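Local structure of interferon-inducible and double-stranded-dependent eIF-2kinase (Carassius auratus, 4KMF) at residues A[8-13]-A[27-32]; A[20-25]-A[35-40]; A[39-44]-A[57-62]. The protein binds left-handed Z-DNA through the Zalpha domain described here and, as a full-length PKR-like enzyme, probably phosphorylates the translation initiation factor eIF2alpha. All blocks are in the same frame, centred on the assembly; numbering follows the deposited sequence.

Contact 1 (A[8-13]-A[27-32])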
loop_
_atom_site.group_PDB
_atom_site.type_symbol
_atom_site.label_atom_id
_atom_site.label_comp_id
_atom_site.label_asym_id
_atom_site.label_seq_id
_atom_site.Cartn_x
_atom_site.Cartn_y
_atom_site.Cartn_z
ATOM N N ARG A 8 -12.525 18.724 -5.051
ATOM C CA ARG A 8 -13.807 19.318 -5.455
ATOM C C ARG A 8 -14.519 18.450 -6.474
ATOM O O ARG A 8 -15.743 18.231 -6.367
ATOM C CB ARG A 8 -13.572 20.706 -6.055
ATOM C CG ARG A 8 -13.462 21.838 -5.051
ATOM C CD ARG A 8 -13.001 23.084 -5.813
ATOM N NE ARG A 8 -12.684 24.237 -4.966
ATOM C CZ ARG A 8 -12.562 25.490 -5.425
ATOM N NH1 ARG A 8 -12.722 25.751 -6.719
ATOM N NH2 ARG A 8 -12.286 26.492 -4.592
ATOM N N LYS A 9 -13.749 17.919 -7.430
ATOM C CA LYS A 9 -14.296 17.023 -8.437
ATOM C C LYS A 9 -14.847 15.729 -7.837
ATOM O O LYS A 9 -15.894 15.252 -8.255
ATOM C CB LYS A 9 -13.250 16.727 -9.502
ATOM C CG LYS A 9 -12.905 17.953 -10.327
ATOM C CD LYS A 9 -12.098 17.605 -11.569
ATOM C CE LYS A 9 -11.799 18.878 -12.330
ATOM N NZ LYS A 9 -11.746 18.773 -13.840
ATOM N N ILE A 10 -14.147 15.172 -6.845
ATOM C CA ILE A 10 -14.598 13.976 -6.124
ATOM C C ILE A 10 -15.893 14.271 -5.357
ATOM O O ILE A 10 -16.839 13.486 -5.391
ATOM C CB ILE A 10 -13.464 13.438 -5.199
ATOM C CG1 ILE A 10 -12.331 12.865 -6.062
ATOM C CG2 ILE A 10 -13.961 12.371 -4.205
ATOM C CD1 ILE A 10 -10.944 12.749 -5.364
ATOM N N ILE A 11 -15.935 15.402 -4.663
ATOM C CA ILE A 11 -17.172 15.816 -3.977
ATOM C C ILE A 11 -18.351 15.974 -4.954
ATOM O O ILE A 11 -19.464 15.504 -4.672
ATOM C CB ILE A 11 -16.968 17.118 -3.135
ATOM C CG1 ILE A 11 -15.928 16.879 -2.031
ATOM C CG2 ILE A 11 -18.287 17.654 -2.555
ATOM C CD1 ILE A 11 -16.306 15.823 -0.995
ATOM N N ASP A 12 -18.099 16.607 -6.098
ATOM C CA ASP A 12 -19.144 16.783 -7.116
ATOM C C ASP A 12 -19.639 15.430 -7.615
ATOM O O ASP A 12 -20.853 15.227 -7.806
ATOM C CB ASP A 12 -18.616 17.615 -8.299
ATOM C CG ASP A 12 -18.337 19.072 -7.936
ATOM O OD1 ASP A 12 -18.809 19.577 -6.887
ATOM O OD2 ASP A 12 -17.642 19.740 -8.737
ATOM N N PHE A 13 -18.698 14.506 -7.832
ATOM C CA PHE A 13 -19.043 13.157 -8.223
ATOM C C PHE A 13 -19.987 12.480 -7.211
ATOM O O PHE A 13 -20.998 11.838 -7.598
ATOM C CB PHE A 13 -17.793 12.305 -8.464
ATOM C CG PHE A 13 -18.131 10.919 -8.908
ATOM C CD1 PHE A 13 -18.239 9.868 -7.979
ATOM C CD2 PHE A 13 -18.437 10.664 -10.253
ATOM C CE1 PHE A 13 -18.643 8.590 -8.399
ATOM C CE2 PHE A 13 -18.795 9.375 -10.668
ATOM C CZ PHE A 13 -18.890 8.347 -9.748
ATOM N N LYS A 27 -12.583 5.540 -11.777
ATOM C CA LYS A 27 -12.861 5.391 -13.199
ATOM C C LYS A 27 -13.450 6.673 -13.804
ATOM O O LYS A 27 -13.084 7.050 -14.921
ATOM C CB LYS A 27 -13.810 4.209 -13.429
ATOM N N GLU A 28 -14.342 7.345 -13.073
ATOM C CA GLU A 28 -14.956 8.595 -13.573
ATOM C C GLU A 28 -14.069 9.849 -13.498
ATOM O O GLU A 28 -14.025 10.654 -14.432
ATOM C CB GLU A 28 -16.315 8.827 -12.948
ATOM C CG GLU A 28 -17.013 10.183 -13.375
ATOM C CD GLU A 28 -17.250 10.422 -14.900
ATOM O OE1 GLU A 28 -17.020 9.522 -15.772
ATOM O OE2 GLU A 28 -17.688 11.563 -15.210
ATOM N N ILE A 29 -13.353 10.029 -12.409
ATOM C CA ILE A 29 -12.440 11.169 -12.308
ATOM C C ILE A 29 -11.205 10.905 -13.195
ATOM O O ILE A 29 -10.506 11.845 -13.614
ATOM C CB ILE A 29 -12.051 11.459 -10.799
ATOM C CG1 ILE A 29 -13.303 11.585 -9.921
ATOM C CG2 ILE A 29 -11.231 12.716 -10.670
ATOM C CD1 ILE A 29 -14.444 12.489 -10.487
ATOM N N GLY A 30 -10.950 9.618 -13.483
ATOM C CA GLY A 30 -9.870 9.173 -14.366
ATOM C C GLY A 30 -8.518 9.216 -13.691
ATOM O O GLY A 30 -7.495 9.482 -14.345
ATOM N N LEU A 31 -8.507 8.973 -12.374
ATOM C CA LEU A 31 -7.279 8.905 -11.588
ATOM C C LEU A 31 -7.085 7.486 -11.082
ATOM O O LEU A 31 -8.045 6.744 -10.916
ATOM C CB LEU A 31 -7.367 9.828 -10.380
ATOM C CG LEU A 31 -7.489 11.320 -10.632
ATOM C CD1 LEU A 31 -7.886 11.941 -9.280
ATOM C CD2 LEU A 31 -6.182 11.905 -11.150
ATOM N N ASP A 32 -5.848 7.093 -10.823
ATOM C CA ASP A 32 -5.623 5.756 -10.274
ATOM C C ASP A 32 -6.266 5.639 -8.881
ATOM O O ASP A 32 -6.404 6.643 -8.175
ATOM C CB ASP A 32 -4.128 5.437 -10.175
ATOM C CG ASP A 32 -3.394 6.386 -9.252
ATOM O OD1 ASP A 32 -3.009 5.964 -8.159
ATOM O OD2 ASP A 32 -3.220 7.578 -9.596
#
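I29 reaches from the last turn of helix 22-29 to the flank of helix 2-17, and its CD1 reaches furthest. That methyl sits 3.8 Å from the backbone O of K9, and it also lies 3.9 Å from CB of F13, at the root of the aromatic side chain. Further back on the same side chain, I29 CG1 meets I10 CG1 at 4.2 Å, the two isoleucines crossing at about a right angle. F13 holds its CG anti to the backbone N (chi1 -178°), which swings the ring out to helix 22-29. There the CD2-CE2 part of the ring meets CB and CG of E28, with F13 CE2 3.3 Å from E28 CG. The E28 chain bends at chi2 (57°) and carries its carboxylate off. F13 also touches T24 and I25 on helix 22-29; an alanine here would probably leave a gap between the helices where the ring lay, and strip the E28 stem, T24 and I25 of their aromatic neighbour. No hydrogen bond or salt bridge crosses between the segments. The two helices therefore hold together here by apolar contact, with the charged ends of K9 and E28 leading away from the seam.

Contact 2 (A[20-25]-A[35-40]). With nucleotides of chain B.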
loop_
_atom_site.group_PDB
_atom_site.type_symbol
_atom_site.label_atom_id
_atom_site.label_comp_id
_atom_site.label_asym_id
_atom_site.label_seq_id
_atom_site.Cartn_x
_atom_site.Cartn_y
_atom_site.Cartn_z
ATOM N N SER A 20 -20.504 5.690 -3.206
ATOM C CA SER A 20 -19.706 5.029 -4.236
ATOM C C SER A 20 -18.462 4.403 -3.625
ATOM O O SER A 20 -17.947 4.913 -2.644
ATOM C CB SER A 20 -19.288 6.036 -5.321
ATOM O OG SER A 20 -20.436 6.638 -5.944
ATOM N N ILE A 21 -17.993 3.296 -4.191
ATOM C CA ILE A 21 -16.698 2.758 -3.784
ATOM C C ILE A 21 -15.587 3.485 -4.550
ATOM O O ILE A 21 -15.850 4.107 -5.586
ATOM C CB ILE A 21 -16.627 1.215 -3.949
ATOM C CG1 ILE A 21 -16.713 0.821 -5.433
ATOM C CG2 ILE A 21 -17.754 0.580 -3.141
ATOM C CD1 ILE A 21 -16.201 -0.611 -5.747
ATOM N N ALA A 22 -14.354 3.432 -4.039
ATOM C CA ALA A 22 -13.226 4.129 -4.652
ATOM C C ALA A 22 -13.016 3.763 -6.119
ATOM O O ALA A 22 -12.682 4.619 -6.918
ATOM C CB ALA A 22 -11.934 3.865 -3.876
ATOM N N LEU A 23 -13.219 2.497 -6.468
ATOM C CA LEU A 23 -12.924 2.026 -7.815
ATOM C C LEU A 23 -13.830 2.751 -8.802
ATOM O O LEU A 23 -13.389 3.205 -9.831
ATOM C CB LEU A 23 -13.071 0.507 -7.894
ATOM C CG LEU A 23 -12.408 -0.093 -9.130
ATOM C CD1 LEU A 23 -11.292 -1.024 -8.685
ATOM C CD2 LEU A 23 -13.439 -0.831 -9.999
ATOM N N THR A 24 -15.085 2.928 -8.447
ATOM C CA THR A 24 -16.006 3.682 -9.303
ATOM C C THR A 24 -15.647 5.176 -9.502
ATOM O O THR A 24 -15.700 5.708 -10.611
ATOM C CB THR A 24 -17.370 3.570 -8.714
ATOM O OG1 THR A 24 -17.693 2.179 -8.646
ATOM C CG2 THR A 24 -18.388 4.297 -9.577
ATOM N N ILE A 25 -15.310 5.836 -8.395
ATOM C CA ILE A 25 -14.924 7.224 -8.397
ATOM C C ILE A 25 -13.669 7.356 -9.240
ATOM O O ILE A 25 -13.564 8.256 -10.083
ATOM C CB ILE A 25 -14.617 7.697 -6.950
ATOM C CG1 ILE A 25 -15.852 7.548 -6.045
ATOM C CG2 ILE A 25 -14.092 9.141 -6.966
ATOM C CD1 ILE A 25 -15.561 7.748 -4.548
ATOM N N THR A 35 -4.490 7.305 -5.774
ATOM C CA THR A 35 -4.648 8.754 -5.765
ATOM C C THR A 35 -6.030 9.165 -5.277
ATOM O O THR A 35 -6.151 10.074 -4.456
ATOM C CB THR A 35 -4.331 9.356 -7.175
ATOM O OG1 THR A 35 -2.938 9.138 -7.454
ATOM C CG2 THR A 35 -4.592 10.873 -7.214
ATOM N N VAL A 36 -7.064 8.513 -5.799
ATOM C CA VAL A 36 -8.425 8.728 -5.311
ATOM C C VAL A 36 -8.512 8.458 -3.821
ATOM O O VAL A 36 -9.098 9.260 -3.093
ATOM C CB VAL A 36 -9.427 7.920 -6.096
ATOM C CG1 VAL A 36 -10.836 8.113 -5.530
ATOM C CG2 VAL A 36 -9.357 8.436 -7.540
ATOM N N ASN A 37 -7.905 7.359 -3.359
ATOM C CA ASN A 37 -7.955 7.053 -1.932
ATOM C C ASN A 37 -7.219 8.082 -1.093
ATOM O O ASN A 37 -7.686 8.459 -0.031
ATOM C CB ASN A 37 -7.470 5.624 -1.664
ATOM C CG ASN A 37 -8.586 4.627 -1.728
ATOM O OD1 ASN A 37 -9.749 4.975 -1.539
ATOM N ND2 ASN A 37 -8.238 3.363 -1.962
ATOM N N ARG A 38 -6.081 8.572 -1.578
ATOM C CA ARG A 38 -5.388 9.672 -0.896
ATOM C C ARG A 38 -6.375 10.838 -0.657
ATOM O O ARG A 38 -6.528 11.330 0.458
ATOM C CB ARG A 38 -4.188 10.134 -1.720
ATOM C CG ARG A 38 -3.487 11.321 -1.074
ATOM C CD ARG A 38 -2.194 11.649 -1.804
ATOM N NE ARG A 38 -2.378 12.672 -2.818
ATOM C CZ ARG A 38 -2.186 12.499 -4.132
ATOM N NH1 ARG A 38 -1.779 11.318 -4.614
ATOM N NH2 ARG A 38 -2.392 13.526 -4.972
ATOM N N HIS A 39 -7.071 11.236 -1.710
ATOM C CA HIS A 39 -8.046 12.308 -1.604
ATOM C C HIS A 39 -9.236 11.979 -0.726
ATOM O O HIS A 39 -9.674 12.835 0.047
ATOM C CB HIS A 39 -8.487 12.777 -2.987
ATOM C CG HIS A 39 -7.383 13.395 -3.781
ATOM N ND1 HIS A 39 -6.595 14.421 -3.294
ATOM C CD2 HIS A 39 -6.913 13.115 -5.017
ATOM C CE1 HIS A 39 -5.700 14.756 -4.206
ATOM N NE2 HIS A 39 -5.870 13.979 -5.262
ATOM N N LEU A 40 -9.779 10.764 -0.838
ATOM C CA LEU A 40 -10.941 10.385 -0.008
ATOM C C LEU A 40 -10.592 10.445 1.494
ATOM O O LEU A 40 -11.379 10.944 2.294
ATOM C CB LEU A 40 -11.430 8.977 -0.365
ATOM C CG LEU A 40 -12.216 8.948 -1.689
ATOM C CD1 LEU A 40 -12.486 7.512 -2.153
ATOM C CD2 LEU A 40 -13.490 9.785 -1.590
ATOM P P DG B 5 -4.534 2.646 -1.902
ATOM O OP1 DG B 5 -5.773 2.345 -2.627
ATOM O OP2 DG B 5 -3.207 2.606 -2.588
ATOM O "O5'" DG B 5 -4.659 4.067 -1.182
ATOM C "C5'" DG B 5 -3.549 4.599 -0.455
ATOM C "C4'" DG B 5 -4.058 5.831 0.257
ATOM O "O4'" DG B 5 -5.112 5.513 1.194
ATOM C "C3'" DG B 5 -2.961 6.510 1.043
ATOM O "O3'" DG B 5 -2.579 7.604 0.224
ATOM C "C2'" DG B 5 -3.639 7.019 2.305
ATOM C "C1'" DG B 5 -4.941 6.259 2.397
ATOM N N9 DG B 5 -4.956 5.244 3.458
ATOM C C8 DG B 5 -5.908 5.114 4.450
ATOM N N7 DG B 5 -5.696 4.104 5.242
ATOM C C5 DG B 5 -4.511 3.527 4.764
ATOM C C6 DG B 5 -3.821 2.373 5.230
ATOM O O6 DG B 5 -4.155 1.671 6.202
ATOM N N1 DG B 5 -2.663 2.084 4.486
ATOM C C2 DG B 5 -2.248 2.839 3.400
ATOM N N2 DG B 5 -1.131 2.422 2.782
ATOM N N3 DG B 5 -2.939 3.913 2.912
ATOM C C4 DG B 5 -4.034 4.224 3.670
ATOM P P DC B 4 -9.078 1.078 1.426
ATOM O OP1 DC B 4 -9.778 2.385 1.424
ATOM O OP2 DC B 4 -8.987 0.383 0.147
ATOM O "O5'" DC B 4 -7.616 1.215 2.027
ATOM C "C5'" DC B 4 -6.854 2.444 1.904
ATOM C "C4'" DC B 4 -5.443 2.079 1.429
ATOM O "O4'" DC B 4 -4.767 1.293 2.445
ATOM C "C3'" DC B 4 -5.376 1.220 0.167
ATOM O "O3'" DC B 4 -4.292 1.640 -0.675
ATOM C "C2'" DC B 4 -5.104 -0.182 0.682
ATOM C "C1'" DC B 4 -4.166 0.169 1.814
ATOM N N1 DC B 4 -4.016 -0.929 2.779
ATOM C C2 DC B 4 -3.048 -1.915 2.551
ATOM O O2 DC B 4 -2.338 -1.845 1.551
ATOM N N3 DC B 4 -2.911 -2.922 3.460
ATOM C C4 DC B 4 -3.721 -2.976 4.530
ATOM N N4 DC B 4 -3.539 -3.947 5.411
ATOM C C5 DC B 4 -4.715 -1.970 4.788
ATOM C C6 DC B 4 -4.838 -0.983 3.890
ATOM P P DC B 6 -1.114 8.239 0.228
ATOM O OP1 DC B 6 -1.321 9.699 0.328
ATOM O OP2 DC B 6 -0.470 7.696 -0.979
ATOM O "O5'" DC B 6 -0.376 7.773 1.532
ATOM C "C5'" DC B 6 0.831 8.466 1.756
ATOM C "C4'" DC B 6 1.845 7.489 2.299
ATOM O "O4'" DC B 6 1.435 7.091 3.626
ATOM C "C3'" DC B 6 2.070 6.206 1.523
ATOM O "O3'" DC B 6 3.465 5.946 1.586
ATOM C "C2'" DC B 6 1.310 5.156 2.328
ATOM C "C1'" DC B 6 1.479 5.676 3.740
ATOM N N1 DC B 6 0.417 5.265 4.713
ATOM C C2 DC B 6 0.605 4.083 5.438
ATOM O O2 DC B 6 1.620 3.408 5.232
ATOM N N3 DC B 6 -0.320 3.714 6.341
ATOM C C4 DC B 6 -1.408 4.488 6.509
ATOM N N4 DC B 6 -2.323 4.096 7.404
ATOM C C5 DC B 6 -1.620 5.715 5.786
ATOM C C6 DC B 6 -0.686 6.052 4.889
#
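The carboxamide of N37 stands between A22 and the DNA backbone. Its OD1 lies 3.4 Å from the methyl CB of A22, which approaches from off the amide plane, while ND2 at the other corner donates to OP1 of DG5 of chain B. That bond is short, 2.7 Å, and nearly straight (164° at the hydrogen), so it fixes which way round the amide sits. The second flat group, the guanidinium of R38, has OP1 of DC6 of chain B at its edge, near its plane, but forms no hydrogen bond to it; its NH2 makes a salt bridge to E3 on helix 2-17. Behind this phosphate-facing side the contact is greasy. I25 lies against two residues of helix 33-45: its CG2 packs on V36 CG1 at 3.7 Å, the side chains passing at a slant, and its CD1 meets L40 CD1 tip to tip at 3.9 Å. V36 places CG1 anti to its backbone N (chi1 178°), which turns that methyl toward I25. A22 CB closes the row 4.1 Å from L40 CD1, and its small size lets the helices come close, with A22 and N37 CA atoms 6.6 Å apart. Two helices joined by a short turn, the second carrying DNA-contacting side chains on its outer side, make the helix-turn-helix of the winged Zalpha domain, and helix 33-45 is its recognition helix.

Contact 3 (A[39-44]-A[57-62]). With nucleotides of chain B.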
loop_
_atom_site.group_PDB
_atom_site.type_symbol
_atom_site.label_atom_id
_atom_site.label_comp_id
_atom_site.label_asym_id
_atom_site.label_seq_id
_atom_site.Cartn_x
_atom_site.Cartn_y
_atom_site.Cartn_z
ATOM N N HIS A 39 -7.071 11.236 -1.710
ATOM C CA HIS A 39 -8.046 12.308 -1.604
ATOM C C HIS A 39 -9.236 11.979 -0.726
ATOM O O HIS A 39 -9.674 12.835 0.047
ATOM C CB HIS A 39 -8.487 12.777 -2.987
ATOM C CG HIS A 39 -7.383 13.395 -3.781
ATOM N ND1 HIS A 39 -6.595 14.421 -3.294
ATOM C CD2 HIS A 39 -6.913 13.115 -5.017
ATOM C CE1 HIS A 39 -5.700 14.756 -4.206
ATOM N NE2 HIS A 39 -5.870 13.979 -5.262
ATOM N N LEU A 40 -9.779 10.764 -0.838
ATOM C CA LEU A 40 -10.941 10.385 -0.008
ATOM C C LEU A 40 -10.592 10.445 1.494
ATOM O O LEU A 40 -11.379 10.944 2.294
ATOM C CB LEU A 40 -11.430 8.977 -0.365
ATOM C CG LEU A 40 -12.216 8.948 -1.689
ATOM C CD1 LEU A 40 -12.486 7.512 -2.153
ATOM C CD2 LEU A 40 -13.490 9.785 -1.590
ATOM N N TYR A 41 -9.414 9.933 1.870
ATOM C CA TYR A 41 -9.030 9.960 3.281
ATOM C C TYR A 41 -8.702 11.374 3.768
ATOM O O TYR A 41 -9.022 11.690 4.917
ATOM C CB TYR A 41 -7.917 8.941 3.600
ATOM C CG TYR A 41 -8.448 7.515 3.670
ATOM C CD1 TYR A 41 -8.485 6.701 2.515
ATOM C CD2 TYR A 41 -8.929 6.983 4.868
ATOM C CE1 TYR A 41 -8.990 5.399 2.553
ATOM C CE2 TYR A 41 -9.447 5.669 4.916
ATOM C CZ TYR A 41 -9.485 4.891 3.744
ATOM O OH TYR A 41 -10.004 3.605 3.813
ATOM N N ASN A 42 -8.130 12.238 2.906
ATOM C CA ASN A 42 -7.982 13.676 3.271
ATOM C C ASN A 42 -9.355 14.306 3.464
ATOM O O ASN A 42 -9.575 15.028 4.439
ATOM C CB ASN A 42 -7.303 14.487 2.152
ATOM C CG ASN A 42 -5.843 14.163 1.968
ATOM O OD1 ASN A 42 -5.181 13.672 2.865
ATOM N ND2 ASN A 42 -5.318 14.516 0.800
ATOM N N LEU A 43 -10.284 14.013 2.545
ATOM C CA LEU A 43 -11.664 14.514 2.639
ATOM C C LEU A 43 -12.354 14.001 3.897
ATOM O O LEU A 43 -13.222 14.657 4.440
ATOM C CB LEU A 43 -12.465 14.165 1.380
ATOM C CG LEU A 43 -12.162 14.983 0.133
ATOM C CD1 LEU A 43 -12.829 14.363 -1.066
ATOM C CD2 LEU A 43 -12.646 16.436 0.344
ATOM N N GLN A 44 -11.983 12.828 4.378
ATOM C CA GLN A 44 -12.499 12.355 5.637
ATOM C C GLN A 44 -11.912 13.105 6.837
ATOM O O GLN A 44 -12.638 13.473 7.773
ATOM C CB GLN A 44 -12.233 10.866 5.748
ATOM C CG GLN A 44 -12.890 10.280 6.988
ATOM C CD GLN A 44 -12.786 8.810 7.021
ATOM O OE1 GLN A 44 -13.802 8.118 6.983
ATOM N NE2 GLN A 44 -11.568 8.302 7.122
ATOM N N PRO A 57 -14.792 -0.197 1.150
ATOM C CA PRO A 57 -15.534 0.908 1.783
ATOM C C PRO A 57 -16.381 1.667 0.788
ATOM O O PRO A 57 -15.962 1.878 -0.365
ATOM C CB PRO A 57 -14.435 1.829 2.332
ATOM C CG PRO A 57 -13.117 1.040 2.203
ATOM C CD PRO A 57 -13.327 -0.008 1.168
ATOM N N VAL A 58 -17.567 2.060 1.243
ATOM C CA VAL A 58 -18.495 2.881 0.464
ATOM C C VAL A 58 -18.394 4.308 1.003
ATOM O O VAL A 58 -18.402 4.531 2.235
ATOM C CB VAL A 58 -19.925 2.319 0.557
ATOM C CG1 VAL A 58 -20.929 3.261 -0.094
ATOM C CG2 VAL A 58 -19.976 0.936 -0.067
ATOM N N TRP A 59 -18.238 5.273 0.100
ATOM C CA TRP A 59 -17.953 6.655 0.504
ATOM C C TRP A 59 -19.159 7.499 0.207
ATOM O O TRP A 59 -19.833 7.279 -0.819
ATOM C CB TRP A 59 -16.776 7.195 -0.282
ATOM C CG TRP A 59 -15.495 6.504 0.082
ATOM C CD1 TRP A 59 -14.952 5.385 -0.515
ATOM C CD2 TRP A 59 -14.598 6.891 1.123
ATOM N NE1 TRP A 59 -13.773 5.043 0.120
ATOM C CE2 TRP A 59 -13.531 5.954 1.120
ATOM C CE3 TRP A 59 -14.594 7.949 2.082
ATOM C CZ2 TRP A 59 -12.443 6.048 2.028
ATOM C CZ3 TRP A 59 -13.520 8.049 2.971
ATOM C CH2 TRP A 59 -12.451 7.099 2.930
ATOM N N ASP A 60 -19.450 8.446 1.091
ATOM C CA ASP A 60 -20.516 9.404 0.797
ATOM C C ASP A 60 -20.250 10.734 1.479
ATOM O O ASP A 60 -19.321 10.862 2.276
ATOM C CB ASP A 60 -21.859 8.840 1.259
ATOM C CG ASP A 60 -23.012 9.457 0.535
ATOM O OD1 ASP A 60 -24.130 9.046 0.845
ATOM O OD2 ASP A 60 -22.804 10.323 -0.364
ATOM N N LEU A 61 -21.068 11.731 1.141
ATOM C CA LEU A 61 -20.934 13.076 1.692
ATOM C C LEU A 61 -21.392 13.184 3.139
ATOM O O LEU A 61 -22.410 12.612 3.506
ATOM C CB LEU A 61 -21.731 14.067 0.832
ATOM C CG LEU A 61 -21.315 14.180 -0.633
ATOM C CD1 LEU A 61 -22.231 15.100 -1.336
ATOM C CD2 LEU A 61 -19.883 14.695 -0.782
ATOM N N MET A 62 -20.637 13.909 3.963
ATOM C CA MET A 62 -21.069 14.237 5.321
ATOM C C MET A 62 -22.301 15.129 5.272
ATOM O O MET A 62 -22.414 15.941 4.360
ATOM C CB MET A 62 -19.971 14.954 6.081
ATOM C CG MET A 62 -18.995 14.054 6.723
ATOM S SD MET A 62 -19.612 13.236 8.209
ATOM C CE MET A 62 -18.083 12.411 8.658
ATOM P P DG B 5 -4.534 2.646 -1.902
ATOM O OP1 DG B 5 -5.773 2.345 -2.627
ATOM O OP2 DG B 5 -3.207 2.606 -2.588
ATOM O "O5'" DG B 5 -4.659 4.067 -1.182
ATOM C "C5'" DG B 5 -3.549 4.599 -0.455
ATOM C "C4'" DG B 5 -4.058 5.831 0.257
ATOM O "O4'" DG B 5 -5.112 5.513 1.194
ATOM C "C3'" DG B 5 -2.961 6.510 1.043
ATOM O "O3'" DG B 5 -2.579 7.604 0.224
ATOM C "C2'" DG B 5 -3.639 7.019 2.305
ATOM C "C1'" DG B 5 -4.941 6.259 2.397
ATOM N N9 DG B 5 -4.956 5.244 3.458
ATOM C C8 DG B 5 -5.908 5.114 4.450
ATOM N N7 DG B 5 -5.696 4.104 5.242
ATOM C C5 DG B 5 -4.511 3.527 4.764
ATOM C C6 DG B 5 -3.821 2.373 5.230
ATOM O O6 DG B 5 -4.155 1.671 6.202
ATOM N N1 DG B 5 -2.663 2.084 4.486
ATOM C C2 DG B 5 -2.248 2.839 3.400
ATOM N N2 DG B 5 -1.131 2.422 2.782
ATOM N N3 DG B 5 -2.939 3.913 2.912
ATOM C C4 DG B 5 -4.034 4.224 3.670
ATOM P P DC B 4 -9.078 1.078 1.426
ATOM O OP1 DC B 4 -9.778 2.385 1.424
ATOM O OP2 DC B 4 -8.987 0.383 0.147
ATOM O "O5'" DC B 4 -7.616 1.215 2.027
ATOM C "C5'" DC B 4 -6.854 2.444 1.904
ATOM C "C4'" DC B 4 -5.443 2.079 1.429
ATOM O "O4'" DC B 4 -4.767 1.293 2.445
ATOM C "C3'" DC B 4 -5.376 1.220 0.167
ATOM O "O3'" DC B 4 -4.292 1.640 -0.675
ATOM C "C2'" DC B 4 -5.104 -0.182 0.682
ATOM C "C1'" DC B 4 -4.166 0.169 1.814
ATOM N N1 DC B 4 -4.016 -0.929 2.779
ATOM C C2 DC B 4 -3.048 -1.915 2.551
ATOM O O2 DC B 4 -2.338 -1.845 1.551
ATOM N N3 DC B 4 -2.911 -2.922 3.460
ATOM C C4 DC B 4 -3.721 -2.976 4.530
ATOM N N4 DC B 4 -3.539 -3.947 5.411
ATOM C C5 DC B 4 -4.715 -1.970 4.788
ATOM C C6 DC B 4 -4.838 -0.983 3.890
ATOM P P DG B 3 -11.493 -4.417 -0.444
ATOM O OP1 DG B 3 -12.663 -5.311 -0.473
ATOM O OP2 DG B 3 -11.342 -3.455 -1.570
ATOM O "O5'" DG B 3 -11.456 -3.617 0.955
ATOM C "C5'" DG B 3 -10.388 -2.728 1.199
ATOM C "C4'" DG B 3 -10.414 -2.178 2.615
ATOM O "O4'" DG B 3 -10.117 -3.238 3.553
ATOM C "C3'" DG B 3 -9.276 -1.190 2.801
ATOM O "O3'" DG B 3 -9.765 0.135 2.523
ATOM C "C2'" DG B 3 -8.841 -1.328 4.256
ATOM C "C1'" DG B 3 -9.328 -2.718 4.645
ATOM N N9 DG B 3 -8.311 -3.720 4.842
ATOM C C8 DG B 3 -8.173 -4.540 5.932
ATOM N N7 DG B 3 -7.186 -5.402 5.777
ATOM C C5 DG B 3 -6.660 -5.138 4.515
ATOM C C6 DG B 3 -5.601 -5.766 3.797
ATOM O O6 DG B 3 -4.848 -6.702 4.164
ATOM N N1 DG B 3 -5.401 -5.179 2.547
ATOM C C2 DG B 3 -6.139 -4.149 2.015
ATOM N N2 DG B 3 -5.786 -3.701 0.792
ATOM N N3 DG B 3 -7.151 -3.569 2.675
ATOM C C4 DG B 3 -7.358 -4.102 3.917
#
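W59 and Y41 meet as an edge-to-face pair, the T-shape that forms the tight half of this contact. The edge of the six-membered indole ring points at the tyrosine face, with the planes 84° apart. W59 CZ2 comes within 3.6 Å of Y41 CE1. W59 sets CG beside its backbone N, anti to the carbonyl carbon (chi1 -68°), which lays the indole against L40 and Y41. L40 CD1 sits over the face of its five-membered ring, 3.6 Å from the centroid and almost on the normal, a CH-pi contact.

Y41 in turn is sandwiched. On the face opposite W59, C8 of DG5 of chain B lies over its centre, 3.3 Å above the plane, and in the plane its OH donates to OP1 of DC4 of chain B at 2.7 Å. Held on both faces and at its hydroxyl, the ring probably has little freedom to turn. This is the tyrosine-guanine contact by which Zalpha domains read Z-DNA, with W59 as the second-shell residue behind it.

The margins are slacker. Q44, extended, brings OE1 no nearer than 4.0 Å to W59 CZ3 and accepts a weak hydrogen bond from N51. At the other end P57 comes closer to the DNA than to Y41, its CG 3.5 Å from O3' of DG3 of chain B.

The axes of helix segment 39-44 and strand 58-61 run at 47° and come within 10.5 Å. That strand lies between 20-21 and 49-51 in the antiparallel sheet: W59 pairs with S20 through the backbone, and its side chain touches V49 and N51. I10 of helix 2-17 packs on L40 from the far side, and A22 and I25 of helix 22-29 touch it too.

Overall arrangement
The three contacts tie one small winged helix-turn-helix domain together. Contact 1 joins helices 2-17 and 22-29, contact 2 joins 22-29 and 33-45, and I10 packs on H39 and L40 to close the three-helix bundle. Along the chain the segments of these two contacts alternate, and contact 3 opens after contact 1 has closed. Contacts 2 and 3 share H39 and L40 on helix 33-45 and meet again in the sheet, where strand 20-21 neighbours strand 58-61. Centres lie about 8 Å apart for contacts 1 and 2 and for 2 and 3, and about 12 Å for 1 and 3. Contacts 2 and 3 carry the DNA-touching residues, while contact 1 joins helices behind them.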